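Local coordinates for phosphoenolpyruvate--glycerone phosphotransferase (Enterococcus faecalis, PDB 3B48), which probably passes phosphoryl groups from phosphoenolpyruvate, by way of histidine residues, toward DhaL and dihydroxyacetone as the homodimeric DhaM part of the dihydroxyacetone kinase complex, at residues D19-M24 and A100-G105; K53-I58 and E81-M86; L68-L73 and F107-T112; I111-S116 and T120-E125. All coordinates share one frame; numbering follows the deposited sequence.

Contact 1 (D19-M24 and A100-G105); sequences DGIKEM and APLVEG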
# COMPACT_ATOMS: atom_id res chain seq x y z
N ASP B 19 9.04 -4.73 3.34
CA ASP B 19 9.99 -5.58 2.63
C ASP B 19 9.39 -5.91 1.24
O ASP B 19 10.07 -5.88 0.24
CB ASP B 19 10.23 -6.93 3.35
CG ASP B 19 11.08 -6.82 4.61
OD1 ASP B 19 11.90 -5.91 4.81
OD2 ASP B 19 10.96 -7.74 5.43
N GLY B 20 8.11 -6.26 1.23
CA GLY B 20 7.41 -6.60 -0.00
C GLY B 20 7.40 -5.48 -1.01
O GLY B 20 7.62 -5.70 -2.21
N ILE B 21 7.16 -4.26 -0.53
CA ILE B 21 7.19 -3.06 -1.40
C ILE B 21 8.58 -2.87 -2.01
O ILE B 21 8.72 -2.67 -3.21
CB ILE B 21 6.86 -1.78 -0.63
CG1 ILE B 21 5.42 -1.75 -0.14
CG2 ILE B 21 7.12 -0.54 -1.48
CD1 ILE B 21 5.18 -0.52 0.75
N LYS B 22 9.61 -2.95 -1.16
CA LYS B 22 10.99 -2.73 -1.56
C LYS B 22 11.43 -3.75 -2.61
O LYS B 22 11.95 -3.40 -3.69
CB LYS B 22 11.92 -2.74 -0.34
CG LYS B 22 13.42 -2.94 -0.67
CD LYS B 22 14.27 -2.61 0.57
CE LYS B 22 15.73 -2.98 0.40
NZ LYS B 22 16.47 -2.07 -0.50
N GLU B 23 11.20 -5.01 -2.29
CA GLU B 23 11.44 -6.11 -3.21
C GLU B 23 10.70 -5.97 -4.54
O GLU B 23 11.29 -6.18 -5.60
CB GLU B 23 11.11 -7.43 -2.47
CG GLU B 23 10.43 -8.55 -3.26
CD GLU B 23 10.13 -9.75 -2.36
OE1 GLU B 23 10.93 -9.98 -1.41
OE2 GLU B 23 9.12 -10.46 -2.61
N MSE B 24 9.42 -5.57 -4.48
CA MSE B 24 8.57 -5.41 -5.68
C MSE B 24 9.06 -4.29 -6.58
O MSE B 24 9.26 -4.48 -7.76
CB MSE B 24 7.12 -5.17 -5.30
CG MSE B 24 6.18 -5.17 -6.49
SE MSE B 24 4.34 -4.75 -5.99
CE MSE B 24 4.62 -2.91 -5.37
N ALA B 100 0.68 10.67 0.78
CA ALA B 100 0.44 9.75 -0.34
C ALA B 100 0.27 8.34 0.20
O ALA B 100 0.84 8.01 1.24
CB ALA B 100 1.61 9.81 -1.35
N PRO B 101 -0.48 7.48 -0.53
CA PRO B 101 -0.60 6.12 -0.02
C PRO B 101 0.74 5.42 -0.10
O PRO B 101 1.57 5.76 -0.95
CB PRO B 101 -1.64 5.46 -0.93
CG PRO B 101 -1.73 6.29 -2.14
CD PRO B 101 -1.21 7.67 -1.80
N LEU B 102 0.93 4.46 0.81
CA LEU B 102 2.18 3.79 1.01
C LEU B 102 2.76 3.09 -0.25
O LEU B 102 3.88 3.43 -0.68
CB LEU B 102 2.07 2.82 2.21
CG LEU B 102 3.33 2.02 2.55
CD1 LEU B 102 4.56 2.90 2.95
CD2 LEU B 102 3.07 0.97 3.58
N VAL B 103 2.05 2.09 -0.79
CA VAL B 103 2.55 1.33 -1.94
C VAL B 103 2.64 2.22 -3.20
O VAL B 103 3.73 2.40 -3.79
CB VAL B 103 1.69 0.05 -2.26
CG1 VAL B 103 2.25 -0.69 -3.51
CG2 VAL B 103 1.64 -0.89 -1.05
N GLU B 104 1.50 2.79 -3.57
CA GLU B 104 1.37 3.57 -4.77
C GLU B 104 2.15 4.87 -4.76
O GLU B 104 2.76 5.21 -5.76
CB GLU B 104 -0.10 3.79 -5.13
CG GLU B 104 -0.91 2.48 -5.31
CD GLU B 104 -1.59 2.01 -4.01
OE1 GLU B 104 -1.18 2.40 -2.89
OE2 GLU B 104 -2.55 1.24 -4.11
N GLY B 105 2.15 5.60 -3.65
CA GLY B 105 3.01 6.79 -3.52
C GLY B 105 4.49 6.47 -3.73
O GLY B 105 5.16 7.08 -4.58
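Ile-21 holds CG1 anti to its carbonyl carbon (chi1 -67°) and runs on extended to CD1 (chi2 174°), while Leu-102 swings CG anti to its backbone N (chi1 179°); the two branches meet with Ile-21 CD1 3.6 Å from Leu-102 CG. The contact packs helix 15-27 against the start of helix 102-113 on one face of a parallel sheet ordered 2-1-3-4 in this chain, consistent with the alpha/beta fold of EIIA-man domains. Evidence that both helices share this face is that Ile-21 and Leu-102 both rest on Leu-10 of the central strand 6-11.

The helices come closest at Ile-21 and Val-103, whose CA atoms are 6.4 Å apart. Every contact is apolar. Ile-21 CD1 reaches the fork of Leu-102, with Leu-102 CD2 at 3.8 Å, and Ile-21 CG1 lies 4.0 Å from Val-103 CG2. One turn along, selenomethionine Met-24 bends at its last torsion, and its side chain crosses that of Val-103 at about a right angle, with Met-24 CE 3.7 Å from Val-103 CG1. Val-103 is therefore met on separate methyls by two residues of helix 15-27.

The same helix start belongs to the dimer interface: Leu-102 N donates to Glu-104 OE2 of the second subunit, an exchange made in both directions, and Glu-104 OE2 also pairs with Lys-132 of its own chain. Val-103 packs on Val-103 of the second subunit. Pro-101 occupies the N-cap position, and Pro-101 O receives Gly-105 N at 2.8 Å to close the first turn.

Contact 2 (K53-I58 and E81-M86); sequences KIIDTI and ELAFDM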
# COMPACT_ATOMS: atom_id res chain seq x y z
N LYS B 53 13.92 3.98 14.01
CA LYS B 53 14.36 3.35 12.73
C LYS B 53 14.61 4.38 11.63
O LYS B 53 15.62 4.31 10.93
CB LYS B 53 13.38 2.24 12.28
CG LYS B 53 13.34 1.09 13.29
CD LYS B 53 12.36 0.02 12.89
CE LYS B 53 13.05 -1.15 12.22
NZ LYS B 53 12.05 -2.11 11.69
N ILE B 54 13.70 5.35 11.55
CA ILE B 54 13.80 6.52 10.70
C ILE B 54 14.99 7.40 11.10
O ILE B 54 15.84 7.69 10.26
CB ILE B 54 12.48 7.37 10.75
CG1 ILE B 54 11.25 6.48 10.52
CG2 ILE B 54 12.53 8.50 9.74
CD1 ILE B 54 9.86 7.17 10.65
N ILE B 55 15.07 7.78 12.39
CA ILE B 55 16.16 8.60 12.90
C ILE B 55 17.52 7.96 12.59
O ILE B 55 18.37 8.60 11.96
CB ILE B 55 16.07 8.90 14.45
CG1 ILE B 55 14.70 9.45 14.89
CG2 ILE B 55 17.23 9.85 14.92
CD1 ILE B 55 14.29 10.69 14.21
N ASP B 56 17.75 6.74 13.06
CA ASP B 56 18.99 6.02 12.75
C ASP B 56 19.27 5.95 11.23
O ASP B 56 20.39 6.20 10.81
CB ASP B 56 18.94 4.61 13.32
CG ASP B 56 19.05 4.58 14.84
OD1 ASP B 56 19.69 5.48 15.46
OD2 ASP B 56 18.50 3.62 15.42
N THR B 57 18.27 5.63 10.42
CA THR B 57 18.42 5.60 8.97
C THR B 57 18.91 6.93 8.42
O THR B 57 19.91 6.97 7.70
CB THR B 57 17.11 5.14 8.29
OG1 THR B 57 16.78 3.82 8.76
CG2 THR B 57 17.27 5.13 6.81
N ILE B 58 18.25 8.03 8.78
CA ILE B 58 18.73 9.37 8.41
C ILE B 58 20.13 9.69 8.96
O ILE B 58 20.98 10.24 8.26
CB ILE B 58 17.78 10.50 8.88
CG1 ILE B 58 16.30 10.25 8.53
CG2 ILE B 58 18.35 11.90 8.52
CD1 ILE B 58 16.00 10.03 7.14
N GLU B 81 5.91 11.37 12.13
CA GLU B 81 5.78 12.76 12.59
C GLU B 81 6.69 13.05 13.77
O GLU B 81 7.30 14.12 13.82
CB GLU B 81 4.31 13.13 12.95
CG GLU B 81 3.33 12.99 11.79
CD GLU B 81 1.83 12.99 12.18
OE1 GLU B 81 1.46 12.88 13.37
OE2 GLU B 81 1.01 13.09 11.26
N LEU B 82 6.76 12.11 14.72
CA LEU B 82 7.63 12.26 15.90
C LEU B 82 9.13 12.24 15.58
O LEU B 82 9.92 12.85 16.29
CB LEU B 82 7.34 11.19 16.94
CG LEU B 82 5.96 11.04 17.60
CD1 LEU B 82 5.92 9.75 18.37
CD2 LEU B 82 5.61 12.24 18.50
N ALA B 83 9.50 11.54 14.51
CA ALA B 83 10.88 11.46 14.07
C ALA B 83 11.38 12.79 13.59
O ALA B 83 12.51 13.17 13.88
CB ALA B 83 11.03 10.40 12.95
N PHE B 84 10.52 13.50 12.86
CA PHE B 84 10.83 14.82 12.34
C PHE B 84 11.29 15.78 13.45
O PHE B 84 12.40 16.31 13.40
CB PHE B 84 9.62 15.40 11.59
CG PHE B 84 9.80 16.82 11.15
CD1 PHE B 84 10.47 17.12 9.97
CD2 PHE B 84 9.29 17.88 11.93
CE1 PHE B 84 10.61 18.45 9.57
CE2 PHE B 84 9.47 19.20 11.54
CZ PHE B 84 10.12 19.48 10.36
N ASP B 85 10.43 15.97 14.45
CA ASP B 85 10.75 16.79 15.61
C ASP B 85 12.03 16.39 16.39
O ASP B 85 12.52 17.17 17.21
CB ASP B 85 9.53 16.85 16.53
CG ASP B 85 8.34 17.58 15.89
OD1 ASP B 85 8.56 18.54 15.09
OD2 ASP B 85 7.18 17.21 16.19
N MSE B 86 12.56 15.21 16.11
CA MSE B 86 13.78 14.69 16.79
C MSE B 86 15.09 15.02 16.06
O MSE B 86 16.19 14.90 16.61
CB MSE B 86 13.69 13.16 16.98
CG MSE B 86 12.59 12.67 17.92
SE MSE B 86 12.72 13.44 19.69
CE MSE B 86 11.50 14.97 19.58
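Ile-55 and Ala-83 carry most of the apolar contact. They are the closest pair along the two backbones, with CA atoms 6.1 Å apart, a separation that the small Ala-83 side chain allows. Ile-55 turns twice (chi1 -51°, chi2 -58°), which brings CD1 down on the alanine: it lies 3.5 Å from Ala-83 CB and equally near Ala-83 CA, tighter than a usual carbon contact, and 3.1 Å from Ala-83 O. The same Ile-55 CD1 meets Met-86 at CB, 3.8 Å away, whereas the selenium end of that residue leads off from the contact. Ile-54 meets the alanine methyl from a second direction, with Ile-54 CB 4.0 Å from Ala-83 CB.

No hydrogen bond joins the two segments. Lys-53 O accepts both Thr-57 N and Thr-57 OG1, which arrive from opposite faces of its carbonyl plane; the hydroxyl bond, at 2.5 Å, is short enough to be read with caution. Ala-83 O accepts Met-86 N, and Glu-81 OE2 is hydrogen-bonded to Trp-134 NE1 of the second subunit.

Helices 51-60 and 75-84 lie side by side on one face of the parallel sheet, where Ile-54 rests on Leu-9 and Val-11 of strand 6-11 and, with Ala-83, on Tyr-95 of strand 95-97.

Contact 3 (L68-L73 and F107-T112); sequences LIFADL and FASAIT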
# COMPACT_ATOMS: atom_id res chain seq x y z
N LEU B 68 12.36 10.95 1.63
CA LEU B 68 10.90 10.86 1.42
C LEU B 68 10.26 9.79 2.28
O LEU B 68 10.58 8.59 2.15
CB LEU B 68 10.57 10.59 -0.05
CG LEU B 68 11.39 11.31 -1.14
CD1 LEU B 68 10.64 11.27 -2.46
CD2 LEU B 68 11.83 12.74 -0.79
N ILE B 69 9.38 10.22 3.18
CA ILE B 69 8.76 9.32 4.18
C ILE B 69 7.31 8.95 3.84
O ILE B 69 6.46 9.83 3.78
CB ILE B 69 8.90 9.87 5.66
CG1 ILE B 69 10.31 9.65 6.21
CG2 ILE B 69 7.98 9.14 6.60
CD1 ILE B 69 11.35 10.60 5.72
N PHE B 70 7.07 7.66 3.59
CA PHE B 70 5.73 7.11 3.40
C PHE B 70 5.31 6.21 4.58
O PHE B 70 6.11 5.42 5.09
CB PHE B 70 5.64 6.32 2.09
CG PHE B 70 6.09 7.07 0.89
CD1 PHE B 70 5.17 7.53 -0.05
CD2 PHE B 70 7.44 7.36 0.69
CE1 PHE B 70 5.59 8.25 -1.16
CE2 PHE B 70 7.85 8.06 -0.44
CZ PHE B 70 6.93 8.51 -1.35
N ALA B 71 4.07 6.35 5.02
CA ALA B 71 3.49 5.48 6.05
C ALA B 71 2.11 5.01 5.59
O ALA B 71 1.49 5.63 4.71
CB ALA B 71 3.40 6.18 7.41
N ASP B 72 1.64 3.90 6.13
CA ASP B 72 0.26 3.53 5.84
C ASP B 72 -0.70 4.10 6.88
O ASP B 72 -1.52 4.96 6.56
CB ASP B 72 0.09 2.03 5.67
CG ASP B 72 0.80 1.19 6.77
OD1 ASP B 72 1.15 1.70 7.87
OD2 ASP B 72 0.97 -0.03 6.51
N LEU B 73 -0.58 3.65 8.11
CA LEU B 73 -1.65 3.81 9.07
C LEU B 73 -1.14 3.88 10.49
O LEU B 73 -0.08 3.32 10.83
CB LEU B 73 -2.60 2.60 8.99
CG LEU B 73 -3.34 2.18 7.70
CD1 LEU B 73 -3.52 0.70 7.75
CD2 LEU B 73 -4.70 2.90 7.54
N PHE B 107 5.98 3.91 -5.17
CA PHE B 107 6.28 3.41 -6.50
C PHE B 107 6.33 4.60 -7.45
O PHE B 107 7.24 4.69 -8.27
CB PHE B 107 5.27 2.34 -6.99
CG PHE B 107 5.39 2.00 -8.46
CD1 PHE B 107 6.34 1.07 -8.92
CD2 PHE B 107 4.61 2.66 -9.41
CE1 PHE B 107 6.48 0.80 -10.28
CE2 PHE B 107 4.73 2.36 -10.78
CZ PHE B 107 5.67 1.43 -11.20
N ALA B 108 5.33 5.48 -7.33
CA ALA B 108 5.29 6.73 -8.11
C ALA B 108 6.53 7.61 -7.83
O ALA B 108 7.23 8.01 -8.77
CB ALA B 108 4.04 7.49 -7.84
N SER B 109 6.85 7.87 -6.56
CA SER B 109 8.12 8.58 -6.27
C SER B 109 9.30 7.88 -6.94
O SER B 109 10.08 8.52 -7.59
CB SER B 109 8.35 8.78 -4.77
OG SER B 109 7.49 9.80 -4.30
N ALA B 110 9.41 6.56 -6.80
CA ALA B 110 10.57 5.82 -7.33
C ALA B 110 10.70 5.84 -8.85
O ALA B 110 11.80 5.93 -9.39
CB ALA B 110 10.56 4.38 -6.83
N ILE B 111 9.57 5.72 -9.54
CA ILE B 111 9.64 5.60 -10.98
C ILE B 111 9.95 6.97 -11.61
O ILE B 111 10.55 7.03 -12.70
CB ILE B 111 8.38 4.86 -11.58
CG1 ILE B 111 8.80 3.63 -12.42
CG2 ILE B 111 7.39 5.84 -12.28
CD1 ILE B 111 10.09 3.78 -13.34
N THR B 112 9.58 8.05 -10.93
CA THR B 112 9.79 9.39 -11.50
C THR B 112 11.19 9.97 -11.18
O THR B 112 11.67 10.88 -11.86
CB THR B 112 8.64 10.39 -11.13
OG1 THR B 112 8.93 11.02 -9.88
CG2 THR B 112 7.32 9.67 -11.00
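Leu-68 and Ser-109 mark the closest backbone approach, yet their CA atoms stand 8.5 Å apart, a gap between strand 66-71 and helix 102-113 that side chains must bridge. This is sheet-to-helix packing in a layered alpha/beta fold: the strand is hydrogen-bonded along its edges to strands 6-11 and 95-97, and every second residue, Leu-68 and Phe-70, points toward the helix.

Both converge on Ser-109. The Phe-70 ring presents its edge, with Ser-109 OG in the ring plane 3.3 Å from Phe-70 CZ and Ser-109 CB 3.7 Å from the same carbon. Leu-68 comes in by CD1, 3.9 Å from Ser-109 OG. With OG anti to its carbonyl carbon (chi1 -74°), the serine sets this buried hydroxyl among carbon atoms, where a weak hydrogen bond to Ile-122 O of helix 119-127 supplies a polar partner.

Further along, segment 68-73 reaches the second subunit, whose Lys-132 donates to the carbonyl oxygens of Ala-71 and Asp-72. Asp-72 OD2 is hydrogen-bonded to Ser-12 OG, while Asp-72 OD1 receives Leu-73 N at 2.6 Å, on its anti side and 28° out of the carboxylate plane.

Contact 4 (I111-S116 and T120-E125); sequences ITAGVS and TQILAE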
# COMPACT_ATOMS: atom_id res chain seq x y z
N ILE B 111 9.57 5.72 -9.54
CA ILE B 111 9.64 5.60 -10.98
C ILE B 111 9.95 6.97 -11.61
O ILE B 111 10.55 7.03 -12.70
CB ILE B 111 8.38 4.86 -11.58
CG1 ILE B 111 8.80 3.63 -12.42
CG2 ILE B 111 7.39 5.84 -12.28
CD1 ILE B 111 10.09 3.78 -13.34
N THR B 112 9.58 8.05 -10.93
CA THR B 112 9.79 9.39 -11.50
C THR B 112 11.19 9.97 -11.18
O THR B 112 11.67 10.88 -11.86
CB THR B 112 8.64 10.39 -11.13
OG1 THR B 112 8.93 11.02 -9.88
CG2 THR B 112 7.32 9.67 -11.00
N ALA B 113 11.83 9.43 -10.15
CA ALA B 113 13.23 9.72 -9.88
C ALA B 113 14.17 9.11 -10.94
O ALA B 113 15.30 9.56 -11.14
CB ALA B 113 13.60 9.27 -8.49
N GLY B 114 13.69 8.09 -11.65
CA GLY B 114 14.43 7.54 -12.79
C GLY B 114 14.17 8.33 -14.06
O GLY B 114 14.56 7.93 -15.16
N VAL B 115 13.51 9.48 -13.89
CA VAL B 115 13.05 10.32 -14.97
C VAL B 115 13.34 11.78 -14.63
O VAL B 115 13.61 12.59 -15.52
CB VAL B 115 11.53 10.10 -15.23
CG1 VAL B 115 10.87 11.34 -15.79
CG2 VAL B 115 11.31 8.91 -16.15
N SER B 116 13.32 12.12 -13.34
CA SER B 116 13.44 13.53 -12.95
C SER B 116 14.43 13.91 -11.82
O SER B 116 14.58 13.21 -10.77
CB SER B 116 12.05 14.13 -12.70
OG SER B 116 12.13 15.31 -11.92
N THR B 120 10.18 18.55 -6.49
CA THR B 120 8.78 19.01 -6.52
C THR B 120 7.92 18.03 -7.33
O THR B 120 6.82 17.65 -6.91
CB THR B 120 8.67 20.48 -7.09
OG1 THR B 120 9.61 21.34 -6.43
CG2 THR B 120 7.27 21.05 -6.88
N GLN B 121 8.44 17.59 -8.48
CA GLN B 121 7.72 16.67 -9.34
C GLN B 121 7.69 15.23 -8.79
O GLN B 121 6.68 14.54 -8.90
CB GLN B 121 8.27 16.69 -10.77
CG GLN B 121 7.23 16.33 -11.82
CD GLN B 121 5.97 17.21 -11.76
OE1 GLN B 121 6.04 18.40 -11.41
NE2 GLN B 121 4.82 16.63 -12.10
N ILE B 122 8.80 14.80 -8.21
CA ILE B 122 8.86 13.51 -7.51
C ILE B 122 7.82 13.49 -6.39
O ILE B 122 7.14 12.49 -6.19
CB ILE B 122 10.30 13.20 -7.05
CG1 ILE B 122 11.17 12.87 -8.29
CG2 ILE B 122 10.35 12.06 -6.00
CD1 ILE B 122 12.68 13.02 -8.08
N LEU B 123 7.66 14.60 -5.69
CA LEU B 123 6.69 14.67 -4.61
C LEU B 123 5.26 14.77 -5.12
O LEU B 123 4.34 14.21 -4.51
CB LEU B 123 7.01 15.83 -3.63
CG LEU B 123 8.17 15.61 -2.63
CD1 LEU B 123 8.59 16.89 -1.90
CD2 LEU B 123 7.85 14.51 -1.62
N ALA B 124 5.06 15.47 -6.24
CA ALA B 124 3.72 15.64 -6.77
C ALA B 124 3.16 14.33 -7.30
O ALA B 124 1.99 14.02 -7.07
CB ALA B 124 3.69 16.75 -7.84
N GLU B 125 3.99 13.55 -7.99
CA GLU B 125 3.53 12.27 -8.55
C GLU B 125 2.99 11.32 -7.48
O GLU B 125 1.87 10.83 -7.62
CB GLU B 125 4.62 11.59 -9.39
CG GLU B 125 4.87 12.25 -10.74
CD GLU B 125 3.58 12.73 -11.39
OE1 GLU B 125 2.75 11.87 -11.75
OE2 GLU B 125 3.41 13.97 -11.52
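Thr-112 lies against Ile-122, with their CA atoms 5.8 Å apart, the nearest backbone approach here. The two side chains run antiparallel, each passing alongside the other, and Thr-112 OG1 comes to rest 3.3 Å from Ile-122 CG1 and nearly as close to Ile-122 CA. This hydroxyl stands between the backbone N and the carbonyl carbon (chi1 88°), which aims Thr-112 CG2 at Glu-125, whose CG is 3.6 Å away. That last approach is the less certain one, because Thr-112 CG2 also sits too near a backbone oxygen of its own helix.

Ile-122 reaches further with its terminal methyl: Ile-122 CD1 lies 3.9 Å from Ala-113 CB and 3.3 Å from Ser-116 O, spanning the helix end and the loop after it. Ser-116 OG stays 4.3 Å from Gln-121 CB. No hydrogen bond joins the segments.

The arrangement is a helix-loop-helix turn, in which helix 102-113 ends and the chain doubles back after a few residues into helix 119-127, the last helix of the fold. Within the loop, Ser-116 OG is hydrogen-bonded to Asp-118 N. Asp-118 OD1 in turn receives weak hydrogen bonds from Thr-120 N and Gln-121 N at the start of the second helix. On the outer side, Gln-121 NE2 makes a weak bond to Glu-125 OE2, 3.1 Å long with an angle of 126° at the hydrogen.

Contacts 1, 2 and 3 are buried, whereas contact 4 lies at the surface: of its six touching residues only Ile-122 is buried. Helix 102-113 serves three of them in succession: its start in contact 1, its middle in contact 3 and its end in contact 4. Contact 2 uses the opposite face of the sheet, its centre about 19 Å from that of contact 1. Contacts 1 and 3 touch where Gly-105 C meets Phe-70 CE1 at 3.3 Å, and Leu-68 CD1 joins contacts 3 and 4 through Ile-122 CG2 at 3.6 Å. Chemistry changes accordingly: apolar side chains in contacts 1 and 2, the latter also pressing a methyl on a backbone carbonyl, a hydroxyl at an aromatic edge in contact 3, mixed polar and apolar groups in contact 4.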